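Local coordinates for arylamine n-acetyltransferase NAT (Mycobacterium tuberculosis, PDB 4BGF), which catalyses transfer of an acetyl group from acetyl-CoA to the amino nitrogen of arylamines, probably through an acetylated active-site cysteine as in other members of its family, at residues 144-149 with 153-158. Sequence-based numbering, arbitrary orientation.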
loop_
_atom_site.group_PDB
_atom_site.type_symbol
_atom_site.label_atom_id
_atom_site.label_comp_id
_atom_site.label_asym_id
_atom_site.label_seq_id
_atom_site.Cartn_x
_atom_site.Cartn_y
_atom_site.Cartn_z
ATOM N N GLY A 144 19.500 10.446 -6.021
ATOM C CA GLY A 144 20.262 11.307 -5.142
ATOM C C GLY A 144 19.456 12.356 -4.415
ATOM O O GLY A 144 19.521 12.447 -3.189
ATOM N N ALA A 145 18.725 13.161 -5.178
ATOM C CA ALA A 145 18.061 14.333 -4.642
ATOM C C ALA A 145 17.195 13.937 -3.477
ATOM O O ALA A 145 16.419 13.005 -3.580
ATOM C CB ALA A 145 17.232 14.983 -5.705
ATOM N N VAL A 146 17.370 14.600 -2.347
ATOM C CA VAL A 146 16.581 14.279 -1.176
ATOM C C VAL A 146 15.230 14.893 -1.414
ATOM O O VAL A 146 15.140 16.042 -1.823
ATOM C CB VAL A 146 17.209 14.835 0.085
ATOM C CG1 VAL A 146 16.265 14.690 1.246
ATOM C CG2 VAL A 146 18.521 14.117 0.368
ATOM N N GLN A 147 14.174 14.123 -1.193
ATOM C CA GLN A 147 12.832 14.550 -1.578
ATOM C C GLN A 147 11.875 14.635 -0.394
ATOM O O GLN A 147 11.524 13.621 0.213
ATOM C CB GLN A 147 12.281 13.633 -2.681
ATOM C CG GLN A 147 12.801 14.003 -4.049
ATOM C CD GLN A 147 12.443 13.018 -5.132
ATOM O OE1 GLN A 147 11.411 13.142 -5.773
ATOM N NE2 GLN A 147 13.317 12.058 -5.371
ATOM N N PRO A 148 11.453 15.861 -0.062
ATOM C CA PRO A 148 10.454 16.104 0.978
ATOM C C PRO A 148 9.109 15.463 0.665
ATOM O O PRO A 148 8.706 15.385 -0.495
ATOM C CB PRO A 148 10.317 17.631 0.979
ATOM C CG PRO A 148 11.570 18.123 0.420
ATOM C CD PRO A 148 11.999 17.121 -0.594
ATOM N N THR A 149 8.426 15.008 1.705
ATOM C CA THR A 149 7.099 14.435 1.586
ATOM C C THR A 149 6.290 15.095 2.689
ATOM O O THR A 149 6.826 15.849 3.486
ATOM C CB THR A 149 7.106 12.903 1.786
ATOM O OG1 THR A 149 7.578 12.583 3.086
ATOM C CG2 THR A 149 8.013 12.219 0.771
ATOM N N PRO A 153 11.275 12.517 4.658
ATOM C CA PRO A 153 11.717 12.647 3.264
ATOM C C PRO A 153 12.240 11.330 2.686
ATOM O O PRO A 153 12.788 10.473 3.397
ATOM C CB PRO A 153 12.876 13.650 3.361
ATOM C CG PRO A 153 12.743 14.271 4.683
ATOM C CD PRO A 153 12.216 13.203 5.548
ATOM N N TYR A 154 12.064 11.189 1.376
ATOM C CA TYR A 154 12.446 9.991 0.653
ATOM C C TYR A 154 13.500 10.317 -0.381
ATOM O O TYR A 154 13.755 11.478 -0.701
ATOM C CB TYR A 154 11.224 9.346 -0.022
ATOM C CG TYR A 154 10.358 8.538 0.924
ATOM C CD1 TYR A 154 9.812 9.123 2.046
ATOM C CD2 TYR A 154 10.086 7.197 0.693
ATOM C CE1 TYR A 154 9.031 8.418 2.905
ATOM C CE2 TYR A 154 9.306 6.478 1.556
ATOM C CZ TYR A 154 8.781 7.096 2.656
ATOM O OH TYR A 154 8.002 6.415 3.533
ATOM N N ARG A 155 14.113 9.262 -0.875
ATOM C CA ARG A 155 15.179 9.382 -1.831
ATOM C C ARG A 155 15.249 8.112 -2.701
ATOM O O ARG A 155 14.946 7.019 -2.224
ATOM C CB ARG A 155 16.480 9.606 -1.065
ATOM C CG ARG A 155 17.719 9.579 -1.885
ATOM C CD ARG A 155 18.939 9.915 -1.064
ATOM N NE ARG A 155 19.445 8.768 -0.311
ATOM C CZ ARG A 155 20.561 8.768 0.418
ATOM N NH1 ARG A 155 21.307 9.847 0.522
ATOM N NH2 ARG A 155 20.933 7.678 1.048
ATOM N N LEU A 156 15.621 8.283 -3.975
ATOM C CA LEU A 156 15.919 7.184 -4.902
ATOM C C LEU A 156 17.412 7.173 -5.159
ATOM O O LEU A 156 18.020 8.230 -5.265
ATOM C CB LEU A 156 15.219 7.398 -6.235
ATOM C CG LEU A 156 13.716 7.127 -6.275
ATOM C CD1 LEU A 156 12.992 8.146 -7.119
ATOM C CD2 LEU A 156 13.444 5.762 -6.784
ATOM N N GLU A 157 18.001 5.993 -5.268
ATOM C CA GLU A 157 19.429 5.878 -5.535
ATOM C C GLU A 157 19.586 4.876 -6.650
ATOM O O GLU A 157 18.715 4.051 -6.877
ATOM C CB GLU A 157 20.213 5.476 -4.279
ATOM C CG GLU A 157 20.183 6.547 -3.135
ATOM C CD GLU A 157 21.156 7.717 -3.303
ATOM O OE1 GLU A 157 21.331 8.185 -4.439
ATOM O OE2 GLU A 157 21.724 8.197 -2.290
ATOM N N ASP A 158 20.658 5.006 -7.412
ATOM C CA ASP A 158 20.923 4.098 -8.518
ATOM C C ASP A 158 21.453 2.789 -7.968
ATOM O O ASP A 158 22.097 2.753 -6.918
ATOM C CB ASP A 158 21.959 4.700 -9.478
ATOM C CG ASP A 158 21.394 5.014 -10.857
ATOM O OD1 ASP A 158 20.173 5.156 -11.017
ATOM O OD2 ASP A 158 22.199 5.145 -11.799
HETATM O O HOH W 1 21.116 12.631 -0.945
#
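Gln147 and Tyr154 form a single antiparallel bridge, a hydrogen-bonded pair that lays the loop after strand 139-140 along strand 154-159, an edge strand of the seven-stranded antiparallel sheet within the chain, next to strand 162-168. Both backbone bonds of the pair are short: Gln147 N to Tyr154 O and Tyr154 N to Gln147 O each measure 2.7 Å. A third backbone bond, Gly144 N to Leu156 O at 2.8 Å, holds the loop two residues further along the strand.

The tighter side faces the protein. Thr149 CG2 meets the Tyr154 ring obliquely, 3.8 Å from CD1; with CG anti to its own carbonyl carbon (chi1 -79°), the buried tyrosine touches Leu139 and Leu176, and its hydroxyl is hydrogen-bonded to Gln133 O. On the more exposed side packing is thinner: Val146 CG1 and Pro153 CB run side by side 4.1 Å apart. Trp173 lies nearby, touching Val146 and forming a cation-pi pair with Arg155.

Arg155 leaves the strand extended and bends at chi3 (82°), with its CD near Gly144 O. Glu157 OE2 sits above the centre of the guanidinium in a salt bridge of charges alone, Arg155 NE to Glu157 OE2 3.1 Å, with no N-H pointing at the oxygen, while NH2 bonds Gln166 OE1. At the guanidinium edge, in its plane, a water accepts from Arg155 NH1 and donates to Gly144 O, the latter link measuring 2.8 Å from the water oxygen.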